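Local coordinates for putative acyl-CoA dehydrogenase (Burkholderia xenovorans, PDB 5JSC), which is a putative flavoprotein of the acyl-CoA dehydrogenase family that binds flavin-adenine dinucleotide and forms an assembly of four chains, at residues I86-E96 with V318-Q327; G113-G122 with L253-F261. All coordinates share one frame; numbering follows the deposited sequence.

Interaction 1 of 2, residues I86-E96 with V318-Q327; sequences IDTRAVCLLRE and VYRAAWLRDQ. With SO4 (sulfate ion), chain R; EDO (1,2-ethanediol), chain O; SO4 (sulfate ion), chain Q.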
# COMPACT_ATOMS: atom_id res chain seq x y z
N ILE C 86 -2.42 -18.65 32.82
CA ILE C 86 -2.93 -18.99 31.50
C ILE C 86 -1.75 -19.00 30.54
O ILE C 86 -1.04 -17.99 30.41
CB ILE C 86 -4.02 -18.01 31.05
CG1 ILE C 86 -5.28 -18.21 31.91
CG2 ILE C 86 -4.32 -18.18 29.55
CD1 ILE C 86 -6.30 -17.11 31.80
N ASP C 87 -1.51 -20.15 29.91
CA ASP C 87 -0.43 -20.35 28.94
C ASP C 87 -0.86 -19.68 27.64
O ASP C 87 -1.65 -20.25 26.87
CB ASP C 87 -0.16 -21.84 28.78
CG ASP C 87 1.01 -22.17 27.86
OD1 ASP C 87 1.40 -21.33 27.02
OD2 ASP C 87 1.54 -23.30 27.97
N THR C 88 -0.35 -18.46 27.39
CA THR C 88 -0.75 -17.69 26.22
C THR C 88 -0.36 -18.40 24.94
O THR C 88 -1.11 -18.40 23.96
CB THR C 88 -0.12 -16.30 26.24
OG1 THR C 88 -0.10 -15.80 27.59
CG2 THR C 88 -0.93 -15.34 25.38
N ARG C 89 0.83 -19.00 24.91
CA ARG C 89 1.25 -19.73 23.72
C ARG C 89 0.30 -20.88 23.42
O ARG C 89 -0.04 -21.13 22.25
CB ARG C 89 2.68 -20.24 23.90
CG ARG C 89 3.72 -19.10 23.86
CD ARG C 89 5.09 -19.54 24.35
NE ARG C 89 5.09 -19.71 25.80
CZ ARG C 89 6.14 -20.14 26.50
NH1 ARG C 89 7.26 -20.46 25.88
NH2 ARG C 89 6.05 -20.25 27.82
N ALA C 90 -0.14 -21.59 24.46
CA ALA C 90 -1.08 -22.68 24.25
C ALA C 90 -2.42 -22.17 23.72
O ALA C 90 -2.95 -22.71 22.74
CB ALA C 90 -1.28 -23.46 25.55
N VAL C 91 -2.98 -21.12 24.35
CA VAL C 91 -4.26 -20.59 23.87
C VAL C 91 -4.14 -20.14 22.42
O VAL C 91 -5.04 -20.38 21.60
CB VAL C 91 -4.74 -19.44 24.78
CG1 VAL C 91 -5.97 -18.77 24.16
CG2 VAL C 91 -5.08 -19.97 26.17
N CYS C 92 -3.02 -19.51 22.07
CA CYS C 92 -2.82 -19.06 20.70
C CYS C 92 -2.72 -20.24 19.73
O CYS C 92 -3.33 -20.20 18.65
CB CYS C 92 -1.57 -18.18 20.62
SG CYS C 92 -1.85 -16.54 21.31
N LEU C 93 -1.97 -21.28 20.08
CA LEU C 93 -1.89 -22.44 19.20
C LEU C 93 -3.26 -23.10 19.02
O LEU C 93 -3.59 -23.60 17.94
CB LEU C 93 -0.88 -23.45 19.74
CG LEU C 93 0.60 -23.07 19.57
CD1 LEU C 93 1.49 -23.99 20.41
CD2 LEU C 93 0.99 -23.14 18.11
N LEU C 94 -4.07 -23.12 20.09
CA LEU C 94 -5.41 -23.69 19.98
C LEU C 94 -6.28 -22.88 19.02
O LEU C 94 -6.90 -23.43 18.11
CB LEU C 94 -6.06 -23.79 21.36
CG LEU C 94 -5.40 -24.80 22.31
CD1 LEU C 94 -6.02 -24.68 23.69
CD2 LEU C 94 -5.54 -26.23 21.78
N ARG C 95 -6.34 -21.56 19.22
CA ARG C 95 -7.15 -20.74 18.32
C ARG C 95 -6.60 -20.77 16.89
O ARG C 95 -7.38 -20.85 15.93
CB ARG C 95 -7.21 -19.29 18.82
CG ARG C 95 -8.15 -19.09 19.99
CD ARG C 95 -8.57 -17.62 20.08
NE ARG C 95 -9.53 -17.25 19.04
CZ ARG C 95 -10.17 -16.08 18.98
NH1 ARG C 95 -9.94 -15.15 19.91
NH2 ARG C 95 -11.04 -15.84 18.01
N GLU C 96 -5.28 -20.70 16.74
CA GLU C 96 -4.70 -20.76 15.39
C GLU C 96 -5.12 -22.04 14.68
O GLU C 96 -5.58 -22.00 13.53
CB GLU C 96 -3.18 -20.65 15.46
CG GLU C 96 -2.57 -20.68 14.08
CD GLU C 96 -1.07 -20.83 14.07
OE1 GLU C 96 -0.40 -20.44 15.04
OE2 GLU C 96 -0.54 -21.36 13.07
N VAL C 318 2.67 -12.79 16.79
CA VAL C 318 1.77 -13.49 17.70
C VAL C 318 2.56 -14.17 18.81
O VAL C 318 2.28 -14.00 20.00
CB VAL C 318 0.92 -14.53 16.93
CG1 VAL C 318 0.21 -15.47 17.91
CG2 VAL C 318 -0.08 -13.83 16.03
N TYR C 319 3.56 -14.97 18.43
CA TYR C 319 4.22 -15.79 19.43
C TYR C 319 5.32 -15.04 20.17
O TYR C 319 5.65 -15.43 21.29
CB TYR C 319 4.69 -17.10 18.78
CG TYR C 319 3.44 -17.88 18.44
CD1 TYR C 319 2.68 -18.48 19.46
CD2 TYR C 319 2.94 -17.96 17.14
CE1 TYR C 319 1.50 -19.15 19.18
CE2 TYR C 319 1.76 -18.62 16.86
CZ TYR C 319 1.03 -19.22 17.89
OH TYR C 319 -0.15 -19.87 17.64
N ARG C 320 5.82 -13.92 19.63
CA ARG C 320 6.61 -13.02 20.47
C ARG C 320 5.76 -12.49 21.61
O ARG C 320 6.18 -12.52 22.77
CB ARG C 320 7.18 -11.86 19.63
CG ARG C 320 8.07 -10.87 20.41
CD ARG C 320 7.29 -9.78 21.16
NE ARG C 320 6.56 -8.90 20.25
CZ ARG C 320 7.05 -7.77 19.76
NH1 ARG C 320 8.27 -7.36 20.09
NH2 ARG C 320 6.33 -7.04 18.92
N ALA C 321 4.56 -12.00 21.30
CA ALA C 321 3.68 -11.48 22.34
C ALA C 321 3.27 -12.57 23.33
O ALA C 321 3.26 -12.34 24.54
CB ALA C 321 2.44 -10.83 21.73
N ALA C 322 2.93 -13.76 22.82
CA ALA C 322 2.51 -14.83 23.73
C ALA C 322 3.66 -15.29 24.60
O ALA C 322 3.50 -15.47 25.82
CB ALA C 322 1.92 -16.00 22.93
N TRP C 323 4.85 -15.46 24.01
CA TRP C 323 6.02 -15.82 24.80
C TRP C 323 6.31 -14.77 25.87
O TRP C 323 6.59 -15.11 27.03
CB TRP C 323 7.23 -16.01 23.88
CG TRP C 323 8.53 -16.07 24.61
CD1 TRP C 323 9.12 -17.19 25.15
CD2 TRP C 323 9.39 -14.97 24.93
NE1 TRP C 323 10.30 -16.85 25.77
CE2 TRP C 323 10.49 -15.49 25.65
CE3 TRP C 323 9.34 -13.60 24.66
CZ2 TRP C 323 11.53 -14.68 26.12
CZ3 TRP C 323 10.38 -12.79 25.13
CH2 TRP C 323 11.46 -13.35 25.84
N LEU C 324 6.22 -13.49 25.51
CA LEU C 324 6.52 -12.43 26.45
C LEU C 324 5.53 -12.41 27.61
O LEU C 324 5.93 -12.28 28.78
CB LEU C 324 6.54 -11.08 25.72
CG LEU C 324 6.89 -9.86 26.57
CD1 LEU C 324 8.21 -10.06 27.32
CD2 LEU C 324 6.93 -8.61 25.68
N ARG C 325 4.24 -12.54 27.32
CA ARG C 325 3.26 -12.59 28.40
C ARG C 325 3.52 -13.80 29.30
O ARG C 325 3.35 -13.71 30.53
CB ARG C 325 1.84 -12.65 27.84
CG ARG C 325 0.80 -12.40 28.92
CD ARG C 325 -0.64 -12.71 28.52
NE ARG C 325 -1.42 -12.71 29.75
CZ ARG C 325 -1.75 -13.79 30.45
NH1 ARG C 325 -1.46 -15.00 30.01
NH2 ARG C 325 -2.43 -13.65 31.58
N ASP C 326 3.99 -14.90 28.72
CA ASP C 326 4.30 -16.11 29.48
C ASP C 326 5.59 -16.00 30.27
O ASP C 326 5.93 -16.94 31.00
CB ASP C 326 4.35 -17.31 28.53
CG ASP C 326 2.97 -17.69 28.01
OD1 ASP C 326 1.96 -17.25 28.60
OD2 ASP C 326 2.89 -18.45 27.02
N GLN C 327 6.32 -14.89 30.15
CA GLN C 327 7.41 -14.57 31.07
C GLN C 327 6.90 -13.79 32.28
O GLN C 327 7.70 -13.46 33.17
CB GLN C 327 8.51 -13.77 30.37
CG GLN C 327 8.99 -14.38 29.06
CD GLN C 327 9.42 -15.82 29.22
OE1 GLN C 327 10.38 -16.13 29.93
NE2 GLN C 327 8.70 -16.72 28.55
S SO4 R . -1.74 -15.11 34.11
O1 SO4 R . -0.30 -15.01 33.93
O2 SO4 R . -2.00 -15.54 35.49
O3 SO4 R . -2.34 -13.80 33.88
O4 SO4 R . -2.28 -16.09 33.19
C1 EDO O . 3.06 -20.99 14.60
O1 EDO O . 2.10 -20.24 13.86
C2 EDO O . 2.51 -22.38 14.90
O2 EDO O . 1.85 -22.90 13.74
S SO4 Q . 9.39 -20.79 28.96
O1 SO4 Q . 10.53 -21.42 29.61
O2 SO4 Q . 8.15 -21.34 29.50
O3 SO4 Q . 9.42 -19.35 29.20
O4 SO4 Q . 9.45 -21.04 27.52
O HOH W 1 1.29 -17.01 31.29
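The N-terminal end of helix 88-96 is held by Asp326, which lies just past the end of helix 318-325 in this acyl-CoA dehydrogenase fold. The two helices run roughly antiparallel, at 147°. Each carboxylate oxygen of Asp326 takes two donors from residues 86-96. OD1 accepts from Thr88 N at 2.9 Å through its syn lone pair, and from Thr88 OG1, which lies above the carboxylate plane. OD2 accepts from Arg89 N on its syn side and uses its anti lone pair for a salt bridge to Arg89 NE at 2.8 Å. The bend of the Arg89 chain at chi3 (-74°) brings NH1 to the edge of the Trp323 ring. NH1 and NH2 then grip a sulfate ion, which Gln327 also binds. Asp87 is the N-cap residue, its OD1 accepting from Ala90 N. Asp87 OD1 and Asp326 OD2 are only 3.2 Å apart. That proximity is probably eased by Arg89 and by Arg29, which forms a salt bridge with Asp87. Arg325 extends from CG to NE, and its NH1 gives a nearly straight bond (166°) to Thr88 OG1, in the guanidinium plane. Water 1 donates to Ile86 O and is the third donor to Asp326 OD1. Farther along, Cys92 CB packs 3.5 Å from Tyr319 CE1, and SG nears Val318 and Ala322. Tyr319 OH donates to Glu96 OE1 at 2.7 Å, meeting that oxygen nearly end-on to its C-O bond.

Interaction 2 of 2, residues G113-G122 with L253-F261; sequences GLGSGAISLG and LAMRTLDIF
Leu253 O is gripped twice by Thr257, by OG1 at 2.8 Å and by the backbone N at 3.0 Å, from opposite faces of the carbonyl plane. With chi1 at -57°, OG1 stands beside its own backbone N and can turn back to that carbonyl one turn earlier. The hydroxyl is bonded within helix 253-261, and its oxygen also packs on helix 113-122, with OG1 3.5 Å from Ala118 CA. Its CG2 lies near Leu114 O. Thr257 is thus a knob set among Leu114, Gly117, Ala118 and Leu121. Leu121 is the matching knob from the other side, set among Leu253, Arg256, Thr257 and Ile260. Its CD1 meets Ile260 CD1 tip to tip at 3.8 Å. Leu121 CB lies over one face of the Arg256 guanidinium, and water 2 joins Arg256 NH2 to Leu121 O. At the far end, the Phe261 ring lies flat against the backbone of Gly113 and Leu114. Leu114 N is over the ring centre, and Gly113 C is 3.3 Å from Phe261 CZ. Gly113 and Gly117 have no side chains to hold the ring off. The helices cross at 122°. Ala118 and Ile119 pack on strands 186-192 and 243-244, and Ser116, Ile119 and Ser120 meet helix 125-136. On the other helix, Ala254 touches strand 186-192 and Leu253 touches strand 243-244.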
# COMPACT_ATOMS: atom_id res chain seq x y z
N GLY C 113 -12.51 -18.69 26.91
CA GLY C 113 -11.43 -17.90 27.48
C GLY C 113 -11.84 -16.48 27.80
O GLY C 113 -11.83 -16.07 28.96
N LEU C 114 -12.22 -15.71 26.77
CA LEU C 114 -12.54 -14.30 26.98
C LEU C 114 -13.68 -14.12 27.99
O LEU C 114 -13.61 -13.24 28.86
CB LEU C 114 -12.90 -13.64 25.65
CG LEU C 114 -13.32 -12.17 25.73
CD1 LEU C 114 -12.17 -11.30 26.20
CD2 LEU C 114 -13.86 -11.70 24.38
N GLY C 115 -14.71 -14.96 27.90
CA GLY C 115 -15.86 -14.84 28.79
C GLY C 115 -15.58 -15.18 30.23
O GLY C 115 -16.30 -14.72 31.12
N SER C 116 -14.55 -16.00 30.50
CA SER C 116 -14.21 -16.32 31.87
C SER C 116 -12.96 -15.61 32.37
O SER C 116 -12.65 -15.71 33.56
CB SER C 116 -14.01 -17.84 32.04
OG SER C 116 -12.85 -18.30 31.35
N GLY C 117 -12.23 -14.91 31.50
CA GLY C 117 -10.94 -14.38 31.90
C GLY C 117 -11.01 -13.41 33.06
O GLY C 117 -10.12 -13.38 33.91
N ALA C 118 -12.07 -12.59 33.11
CA ALA C 118 -12.18 -11.65 34.22
C ALA C 118 -12.37 -12.38 35.54
O ALA C 118 -12.00 -11.85 36.60
CB ALA C 118 -13.33 -10.66 33.97
N ILE C 119 -12.93 -13.60 35.50
CA ILE C 119 -13.08 -14.40 36.72
C ILE C 119 -11.74 -15.02 37.11
O ILE C 119 -11.37 -15.03 38.29
CB ILE C 119 -14.18 -15.46 36.53
CG1 ILE C 119 -15.50 -14.81 36.12
CG2 ILE C 119 -14.37 -16.30 37.80
CD1 ILE C 119 -16.61 -15.81 35.78
N SER C 120 -10.99 -15.54 36.13
CA SER C 120 -9.64 -16.01 36.43
C SER C 120 -8.80 -14.90 37.05
O SER C 120 -8.03 -15.15 37.99
CB SER C 120 -8.96 -16.53 35.15
OG SER C 120 -9.50 -17.76 34.73
N LEU C 121 -8.93 -13.68 36.53
CA LEU C 121 -8.10 -12.57 36.99
C LEU C 121 -8.59 -12.00 38.32
O LEU C 121 -7.77 -11.67 39.18
CB LEU C 121 -8.07 -11.47 35.94
CG LEU C 121 -7.25 -11.73 34.68
CD1 LEU C 121 -7.43 -10.57 33.69
CD2 LEU C 121 -5.79 -11.93 35.02
N GLY C 122 -9.90 -11.87 38.50
CA GLY C 122 -10.41 -11.09 39.61
C GLY C 122 -11.43 -11.75 40.52
O GLY C 122 -11.94 -11.10 41.44
N LEU C 253 -10.07 -4.19 34.97
CA LEU C 253 -10.30 -5.62 34.81
C LEU C 253 -10.66 -5.96 33.36
O LEU C 253 -10.14 -6.93 32.79
CB LEU C 253 -11.40 -6.09 35.77
CG LEU C 253 -11.61 -7.60 35.84
CD1 LEU C 253 -10.31 -8.31 36.21
CD2 LEU C 253 -12.70 -7.93 36.84
N ALA C 254 -11.54 -5.16 32.74
CA ALA C 254 -11.86 -5.38 31.34
C ALA C 254 -10.61 -5.26 30.48
O ALA C 254 -10.36 -6.10 29.60
CB ALA C 254 -12.91 -4.36 30.87
N MET C 255 -9.81 -4.22 30.72
CA MET C 255 -8.61 -4.02 29.91
C MET C 255 -7.62 -5.16 30.09
O MET C 255 -6.99 -5.60 29.12
CB MET C 255 -7.95 -2.69 30.26
CG MET C 255 -8.82 -1.48 29.96
SD MET C 255 -9.24 -1.36 28.21
CE MET C 255 -10.98 -1.75 28.22
N ARG C 256 -7.45 -5.63 31.33
CA ARG C 256 -6.51 -6.72 31.57
C ARG C 256 -6.98 -8.02 30.92
O ARG C 256 -6.16 -8.82 30.47
CB ARG C 256 -6.30 -6.93 33.07
CG ARG C 256 -5.47 -5.84 33.73
CD ARG C 256 -5.47 -5.99 35.24
NE ARG C 256 -4.90 -7.27 35.66
CZ ARG C 256 -5.25 -7.92 36.77
NH1 ARG C 256 -6.18 -7.43 37.57
NH2 ARG C 256 -4.68 -9.08 37.06
N THR C 257 -8.30 -8.23 30.88
CA THR C 257 -8.82 -9.42 30.21
C THR C 257 -8.55 -9.35 28.72
O THR C 257 -8.11 -10.33 28.10
CB THR C 257 -10.32 -9.56 30.51
OG1 THR C 257 -10.53 -9.61 31.93
CG2 THR C 257 -10.88 -10.82 29.87
N LEU C 258 -8.80 -8.19 28.11
CA LEU C 258 -8.51 -8.02 26.69
C LEU C 258 -7.02 -8.15 26.38
O LEU C 258 -6.66 -8.62 25.29
CB LEU C 258 -9.04 -6.66 26.24
CG LEU C 258 -10.56 -6.60 26.15
CD1 LEU C 258 -11.03 -5.15 26.17
CD2 LEU C 258 -11.04 -7.31 24.88
N ASP C 259 -6.15 -7.75 27.31
CA ASP C 259 -4.72 -7.87 27.07
C ASP C 259 -4.30 -9.33 26.93
O ASP C 259 -3.35 -9.64 26.20
CB ASP C 259 -3.92 -7.22 28.19
CG ASP C 259 -3.85 -5.72 28.05
OD1 ASP C 259 -4.14 -5.20 26.95
OD2 ASP C 259 -3.48 -5.05 29.05
N ILE C 260 -4.98 -10.23 27.64
CA ILE C 260 -4.71 -11.65 27.47
C ILE C 260 -5.17 -12.10 26.09
O ILE C 260 -4.41 -12.71 25.32
CB ILE C 260 -5.42 -12.47 28.56
CG1 ILE C 260 -4.97 -12.00 29.95
CG2 ILE C 260 -5.16 -13.97 28.35
CD1 ILE C 260 -5.72 -12.69 31.07
N PHE C 261 -6.42 -11.83 25.75
CA PHE C 261 -6.97 -12.53 24.60
C PHE C 261 -6.81 -11.79 23.28
O PHE C 261 -7.04 -12.41 22.23
CB PHE C 261 -8.43 -12.89 24.90
CG PHE C 261 -8.54 -13.94 25.97
CD1 PHE C 261 -8.29 -15.27 25.66
CD2 PHE C 261 -8.80 -13.61 27.28
CE1 PHE C 261 -8.34 -16.25 26.63
CE2 PHE C 261 -8.86 -14.58 28.27
CZ PHE C 261 -8.62 -15.90 27.94
O HOH W 2 -5.18 -11.22 38.96

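Interactions 1 and 2 each join the N-terminal family region to the C-terminal one, and their centres are 15 Å apart. Helices 88-101 and 103-122 follow one another and supply the first segments. Helix 250-286 and then helix 298-325 supply the second, so the pair of interaction 2 falls between the two segments of interaction 1 along the chain. The contacts touch directly: Arg325 NH2 lies 3.4 Å from Ile260 CG1. Helix 250-286 also packs on Cys92, Arg95 and Glu96. Consecutive helices of one region are therefore clasped by consecutive helices of the other. Interaction 2 packs on strands 186-192 and 243-244, and the side chain of Leu114 is about 5 Å from FAD.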